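Local coordinates for cycloalternan-forming enzyme (Listeria monocytogenes serovar 1/2a, PDB 5F7U), which is a multidomain glycoside hydrolase family 31 protein with a TIM-barrel domain and a family 6 carbohydrate-binding module, at residues Phe290-Tyr300 / Ile346-Thr354. The protein carries 1 engineered substitution. Sequence-based numbering, arbitrary orientation.
With MG (magnesium ion), chain H.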
ATOM      1  N   PHE A 290     -13.051  -3.415  -0.260  1.00 11.66           N
ATOM      2  CA  PHE A 290     -13.005  -2.739   1.019  1.00 11.78           C
ATOM      3  C   PHE A 290     -12.617  -1.306   0.731  1.00 11.88           C
ATOM      4  O   PHE A 290     -11.654  -1.060   0.013  1.00 11.48           O
ATOM      5  CB  PHE A 290     -11.936  -3.384   1.913  1.00 11.81           C
ATOM      6  CG  PHE A 290     -11.614  -2.608   3.179  1.00 11.94           C
ATOM      7  CD1 PHE A 290     -12.611  -2.244   4.109  1.00 12.25           C
ATOM      8  CD2 PHE A 290     -10.282  -2.306   3.474  1.00 11.94           C
ATOM      9  CE1 PHE A 290     -12.282  -1.555   5.284  1.00 12.50           C
ATOM     10  CE2 PHE A 290      -9.945  -1.616   4.658  1.00 12.32           C
ATOM     11  CZ  PHE A 290     -10.941  -1.248   5.555  1.00 12.37           C
ATOM     12  N   PHE A 291     -13.377  -0.372   1.286  1.00 11.90           N
ATOM     13  CA  PHE A 291     -12.971   1.025   1.268  1.00 12.14           C
ATOM     14  C   PHE A 291     -13.067   1.667   2.638  1.00 12.01           C
ATOM     15  O   PHE A 291     -13.812   1.207   3.505  1.00 12.11           O
ATOM     16  CB  PHE A 291     -13.755   1.848   0.218  1.00 12.43           C
ATOM     17  CG  PHE A 291     -15.204   2.124   0.569  1.00 12.98           C
ATOM     18  CD1 PHE A 291     -15.541   3.159   1.450  1.00 13.11           C
ATOM     19  CD2 PHE A 291     -16.234   1.381  -0.021  1.00 13.14           C
ATOM     20  CE1 PHE A 291     -16.863   3.423   1.767  1.00 13.59           C
ATOM     21  CE2 PHE A 291     -17.562   1.654   0.283  1.00 13.51           C
ATOM     22  CZ  PHE A 291     -17.877   2.669   1.179  1.00 13.70           C
ATOM     23  N   VAL A 292     -12.306   2.736   2.816  1.00 11.92           N
ATOM     24  CA  VAL A 292     -12.367   3.550   4.030  1.00 12.19           C
ATOM     25  C   VAL A 292     -12.821   4.937   3.635  1.00 12.35           C
ATOM     26  O   VAL A 292     -12.279   5.513   2.679  1.00 12.35           O
ATOM     27  CB  VAL A 292     -10.983   3.620   4.710  1.00 12.22           C
ATOM     28  CG1 VAL A 292     -10.991   4.637   5.863  1.00 12.54           C
ATOM     29  CG2 VAL A 292     -10.566   2.241   5.210  1.00 11.98           C
ATOM     30  N   SER A 293     -13.821   5.459   4.359  1.00 12.70           N
ATOM     31  CA  SER A 293     -14.285   6.826   4.136  1.00 13.54           C
ATOM     32  C   SER A 293     -13.703   7.749   5.179  1.00 14.04           C
ATOM     33  O   SER A 293     -13.592   7.382   6.352  1.00 14.35           O
ATOM     34  CB  SER A 293     -15.811   6.884   4.162  1.00 13.79           C
ATOM     35  OG  SER A 293     -16.246   8.225   4.339  1.00 14.48           O
ATOM     36  N   ALA A 294     -13.361   8.973   4.759  1.00 14.47           N
ATOM     37  CA  ALA A 294     -12.932   9.985   5.701  1.00 15.25           C
ATOM     38  C   ALA A 294     -14.062  10.438   6.650  1.00 16.01           C
ATOM     39  O   ALA A 294     -13.806  11.163   7.609  1.00 16.95           O
ATOM     40  CB  ALA A 294     -12.302  11.154   4.964  1.00 15.98           C
ATOM     41  N   ASN A 295     -15.294   9.979   6.408  1.00 15.98           N
ATOM     42  CA  ASN A 295     -16.388  10.116   7.382  1.00 16.53           C
ATOM     43  C   ASN A 295     -16.362   9.086   8.510  1.00 16.20           C
ATOM     44  O   ASN A 295     -17.334   8.937   9.251  1.00 16.35           O
ATOM     45  CB  ASN A 295     -17.754  10.180   6.681  1.00 17.40           C
ATOM     46  CG  ASN A 295     -17.960  11.515   5.994  1.00 18.82           C
ATOM     47  OD1 ASN A 295     -17.054  12.355   6.000  1.00 19.81           O
ATOM     48  ND2 ASN A 295     -19.111  11.711   5.378  1.00 19.26           N
ATOM     49  N   LYS A 296     -15.233   8.376   8.615  1.00 15.77           N
ATOM     50  CA  LYS A 296     -14.885   7.567   9.807  1.00 15.73           C
ATOM     51  C   LYS A 296     -15.587   6.201   9.858  1.00 15.12           C
ATOM     52  O   LYS A 296     -16.016   5.737  10.930  1.00 14.99           O
ATOM     53  CB  LYS A 296     -15.113   8.345  11.111  1.00 17.15           C
ATOM     54  CG  LYS A 296     -14.347   9.655  11.177  1.00 18.59           C
ATOM     55  CD  LYS A 296     -14.443  10.255  12.563  1.00 21.05           C
ATOM     56  CE  LYS A 296     -13.677  11.570  12.574  1.00 23.05           C
ATOM     57  NZ  LYS A 296     -13.732  12.225  13.906  1.00 25.30           N
ATOM     58  N   TYR A 297     -15.680   5.551   8.701  1.00 14.32           N
ATOM     59  CA  TYR A 297     -16.107   4.160   8.661  1.00 13.98           C
ATOM     60  C   TYR A 297     -15.426   3.487   7.474  1.00 13.60           C
ATOM     61  O   TYR A 297     -14.976   4.151   6.534  1.00 13.13           O
ATOM     62  CB  TYR A 297     -17.651   4.030   8.582  1.00 14.21           C
ATOM     63  CG  TYR A 297     -18.180   4.501   7.241  1.00 14.25           C
ATOM     64  CD1 TYR A 297     -18.446   5.856   7.027  1.00 14.50           C
ATOM     65  CD2 TYR A 297     -18.359   3.610   6.191  1.00 14.01           C
ATOM     66  CE1 TYR A 297     -18.882   6.314   5.791  1.00 14.61           C
ATOM     67  CE2 TYR A 297     -18.792   4.052   4.933  1.00 14.35           C
ATOM     68  CZ  TYR A 297     -19.063   5.408   4.761  1.00 14.44           C
ATOM     69  OH  TYR A 297     -19.467   5.857   3.541  1.00 14.89           O
ATOM     70  N   GLY A 298     -15.362   2.159   7.541  1.00 13.40           N
ATOM     71  CA  GLY A 298     -15.000   1.330   6.403  1.00 13.26           C
ATOM     72  C   GLY A 298     -16.177   0.460   6.010  1.00 13.22           C
ATOM     73  O   GLY A 298     -17.082   0.221   6.820  1.00 13.68           O
ATOM     74  N   MET A 299     -16.170  -0.005   4.759  1.00 13.06           N
ATOM     75  CA  MET A 299     -17.197  -0.963   4.311  1.00 13.19           C
ATOM     76  C   MET A 299     -16.475  -2.080   3.600  1.00 12.91           C
ATOM     77  O   MET A 299     -15.684  -1.817   2.715  1.00 12.50           O
ATOM     78  CB  MET A 299     -18.195  -0.311   3.346  1.00 13.70           C
ATOM     79  CG  MET A 299     -19.308  -1.263   2.873  1.00 14.51           C
ATOM     80  SD  MET A 299     -20.625  -0.429   1.939  1.00 15.67           S
ATOM     81  CE  MET A 299     -21.410   0.527   3.238  1.00 15.67           C
ATOM     82  N   TYR A 300     -16.781  -3.312   3.991  1.00 12.89           N
ATOM     83  CA  TYR A 300     -16.168  -4.496   3.401  1.00 12.92           C
ATOM     84  C   TYR A 300     -17.268  -5.416   2.916  1.00 13.05           C
ATOM     85  O   TYR A 300     -18.094  -5.855   3.708  1.00 13.31           O
ATOM     86  CB  TYR A 300     -15.260  -5.205   4.423  1.00 13.29           C
ATOM     87  CG  TYR A 300     -14.747  -6.560   3.943  1.00 13.68           C
ATOM     88  CD1 TYR A 300     -14.138  -6.689   2.687  1.00 13.60           C
ATOM     89  CD2 TYR A 300     -14.899  -7.708   4.739  1.00 14.30           C
ATOM     90  CE1 TYR A 300     -13.676  -7.923   2.239  1.00 13.71           C
ATOM     91  CE2 TYR A 300     -14.429  -8.949   4.300  1.00 14.41           C
ATOM     92  CZ  TYR A 300     -13.830  -9.037   3.049  1.00 14.26           C
ATOM     93  OH  TYR A 300     -13.362 -10.249   2.596  1.00 14.67           O
ATOM     94  N   ILE A 346      -9.776   1.327  12.028  1.00 13.64           N
ATOM     95  CA  ILE A 346     -10.742   0.746  11.083  1.00 13.48           C
ATOM     96  C   ILE A 346     -10.027  -0.303  10.230  1.00 13.34           C
ATOM     97  O   ILE A 346     -10.525  -1.420  10.057  1.00 13.29           O
ATOM     98  CB  ILE A 346     -11.430   1.830  10.219  1.00 13.31           C
ATOM     99  CG1 ILE A 346     -12.380   2.657  11.110  1.00 13.74           C
ATOM    100  CG2 ILE A 346     -12.152   1.226   9.007  1.00 12.97           C
ATOM    101  CD1 ILE A 346     -12.902   3.931  10.443  1.00 13.94           C
ATOM    102  N   VAL A 347      -8.836   0.050   9.737  1.00 13.08           N
ATOM    103  CA  VAL A 347      -7.996  -0.915   9.012  1.00 13.34           C
ATOM    104  C   VAL A 347      -7.653  -2.137   9.864  1.00 13.58           C
ATOM    105  O   VAL A 347      -7.740  -3.279   9.372  1.00 13.78           O
ATOM    106  CB  VAL A 347      -6.738  -0.253   8.393  1.00 13.13           C
ATOM    107  CG1 VAL A 347      -5.925  -1.276   7.589  1.00 13.19           C
ATOM    108  CG2 VAL A 347      -7.198   0.863   7.474  1.00 13.32           C
ATOM    109  N   ASN A 348      -7.274  -1.915  11.128  1.00 13.81           N
ATOM    110  CA  ASN A 348      -7.037  -3.031  12.027  1.00 14.40           C
ATOM    111  C   ASN A 348      -8.258  -3.966  12.122  1.00 14.27           C
ATOM    112  O   ASN A 348      -8.105  -5.191  12.047  1.00 14.07           O
ATOM    113  CB  ASN A 348      -6.630  -2.571  13.420  1.00 15.12           C
ATOM    114  CG  ASN A 348      -6.262  -3.723  14.312  1.00 16.15           C
ATOM    115  OD1 ASN A 348      -5.289  -4.439  14.052  1.00 16.67           O
ATOM    116  ND2 ASN A 348      -7.076  -3.959  15.340  1.00 17.17           N
ATOM    117  N   ASN A 349      -9.446  -3.381  12.282  1.00 14.37           N
ATOM    118  CA  ASN A 349     -10.676  -4.191  12.376  1.00 14.63           C
ATOM    119  C   ASN A 349     -10.921  -4.992  11.106  1.00 14.64           C
ATOM    120  O   ASN A 349     -11.326  -6.146  11.166  1.00 15.14           O
ATOM    121  CB  ASN A 349     -11.886  -3.326  12.767  1.00 15.12           C
ATOM    122  CG  ASN A 349     -11.748  -2.743  14.162  1.00 15.94           C
ATOM    123  OD1 ASN A 349     -10.954  -3.237  14.963  1.00 16.56           O
ATOM    124  ND2 ASN A 349     -12.505  -1.681  14.463  1.00 15.97           N
ATOM    125  N   TYR A 350     -10.643  -4.384   9.953  1.00 14.18           N
ATOM    126  CA  TYR A 350     -10.715  -5.082   8.688  1.00 14.33           C
ATOM    127  C   TYR A 350      -9.749  -6.285   8.703  1.00 14.48           C
ATOM    128  O   TYR A 350     -10.111  -7.366   8.247  1.00 14.46           O
ATOM    129  CB  TYR A 350     -10.431  -4.101   7.531  1.00 14.17           C
ATOM    130  CG  TYR A 350     -10.104  -4.795   6.234  1.00 14.08           C
ATOM    131  CD1 TYR A 350     -11.113  -5.398   5.470  1.00 14.41           C
ATOM    132  CD2 TYR A 350      -8.788  -4.896   5.792  1.00 14.26           C
ATOM    133  CE1 TYR A 350     -10.823  -6.059   4.290  1.00 14.27           C
ATOM    134  CE2 TYR A 350      -8.473  -5.584   4.605  1.00 14.09           C
ATOM    135  CZ  TYR A 350      -9.502  -6.152   3.863  1.00 14.33           C
ATOM    136  OH  TYR A 350      -9.209  -6.855   2.722  1.00 14.49           O
ATOM    137  N   THR A 351      -8.538  -6.095   9.223  1.00 14.68           N
ATOM    138  CA  THR A 351      -7.577  -7.211   9.280  1.00 15.56           C
ATOM    139  C   THR A 351      -7.976  -8.287  10.297  1.00 15.87           C
ATOM    140  O   THR A 351      -7.573  -9.449  10.162  1.00 16.24           O
ATOM    141  CB  THR A 351      -6.117  -6.766   9.495  1.00 15.78           C
ATOM    142  OG1 THR A 351      -5.979  -6.180  10.797  1.00 16.88           O
ATOM    143  CG2 THR A 351      -5.685  -5.821   8.378  1.00 16.10           C
ATOM    144  N   ASP A 352      -8.790  -7.919  11.287  1.00 15.94           N
ATOM    145  CA  ASP A 352      -9.379  -8.931  12.165  1.00 16.70           C
ATOM    146  C   ASP A 352     -10.239  -9.887  11.342  1.00 16.44           C
ATOM    147  O   ASP A 352     -10.303 -11.096  11.627  1.00 16.61           O
ATOM    148  CB  ASP A 352     -10.278  -8.309  13.224  1.00 17.61           C
ATOM    149  CG  ASP A 352      -9.518  -7.602  14.309  1.00 18.52           C
ATOM    150  OD1 ASP A 352      -8.342  -7.917  14.600  1.00 18.66           O
ATOM    151  OD2 ASP A 352     -10.128  -6.713  14.916  1.00 19.62           O
ATOM    152  N   ILE A 353     -10.897  -9.339  10.324  1.00 15.19           N
ATOM    153  CA  ILE A 353     -11.834 -10.112   9.515  1.00 15.05           C
ATOM    154  C   ILE A 353     -11.082 -10.928   8.454  1.00 14.92           C
ATOM    155  O   ILE A 353     -11.394 -12.108   8.251  1.00 15.28           O
ATOM    156  CB  ILE A 353     -12.921  -9.213   8.871  1.00 15.06           C
ATOM    157  CG1 ILE A 353     -13.772  -8.515   9.957  1.00 15.44           C
ATOM    158  CG2 ILE A 353     -13.808 -10.023   7.914  1.00 15.13           C
ATOM    159  CD1 ILE A 353     -14.460  -7.259   9.450  1.00 16.00           C
ATOM    160  N   THR A 354     -10.109 -10.312   7.786  1.00 14.55           N
ATOM    161  CA  THR A 354      -9.530 -10.890   6.563  1.00 14.47           C
ATOM    162  C   THR A 354      -8.096 -11.366   6.722  1.00 14.77           C
ATOM    163  O   THR A 354      -7.544 -11.979   5.792  1.00 14.41           O
ATOM    164  CB  THR A 354      -9.565  -9.903   5.371  1.00 14.38           C
ATOM    165  OG1 THR A 354      -8.736  -8.768   5.667  1.00 14.07           O
ATOM    166  CG2 THR A 354     -11.003  -9.443   5.109  1.00 14.60           C
TER
HETATM  167 MG    MG H1102     -10.900  -3.250  17.120  1.00 14.67          MG
HETATM  168  O   HOH W   1      -9.009  -2.574  17.131  1.00 17.22           O
HETATM  169  O   HOH W   2     -11.558  -1.317  17.351  1.00 17.09           O
HETATM  170  O   HOH W   3     -10.204  -5.151  17.030  1.00 18.70           O
HETATM  171  O   HOH W   4     -10.815  -3.488  19.226  1.00 17.28           O
HETATM  172  O   HOH W   5     -12.916  -3.837  17.001  1.00 15.02           O
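The rings of F290 and Y350 lie in an offset stack, nearly parallel, with centroids 3.9 Å apart. Y350 CG sits over the centre of the F290 face, while I346 CG2 comes in at the F290 edge. The other face of Y350 carries T354 OG1, offset toward the rim, and its edge points at a face of Y300 in a T-shaped pair with planes at 81°. This three-ring cluster joins a β-hairpin, strands 290-293 and 297-300, to the helix 346-354 packed on it; the hairpin falls in the galactose mutarotase-like N-terminal domain of family 31 glycoside hydrolases. Strand 297-300 runs at 25° to the helix. With CG anti to the backbone N, the Y350 side chain sets a face against F290 and an edge toward Y300. Past the cluster, T354 CG2 meets Y300 CZ obliquely at 3.5 Å, beside I353 CG2. Toward the hairpin turn, I346 lays CG2 on the backbone of G298, 3.7 Å from G298 N, where no side chain intervenes; its CD1 reaches the carbonyl of K296. V292 CG2 fits against the methyls of I346 and V347. No hydrogen bond crosses the contact, so the grip is apolar. Y350 O, within the helix, takes three donors: I353 N, T354 N and T354 OG1, the last from above the carbonyl plane; T354 OG1 also bonds Q593. N349, held through ND2 to S339 O, gives the magnesium ion its one protein ligand, and five waters complete the shell. D352 OD2 accepts from one of these, and N349 OD1 binds the magnesium ion at 2.2 Å.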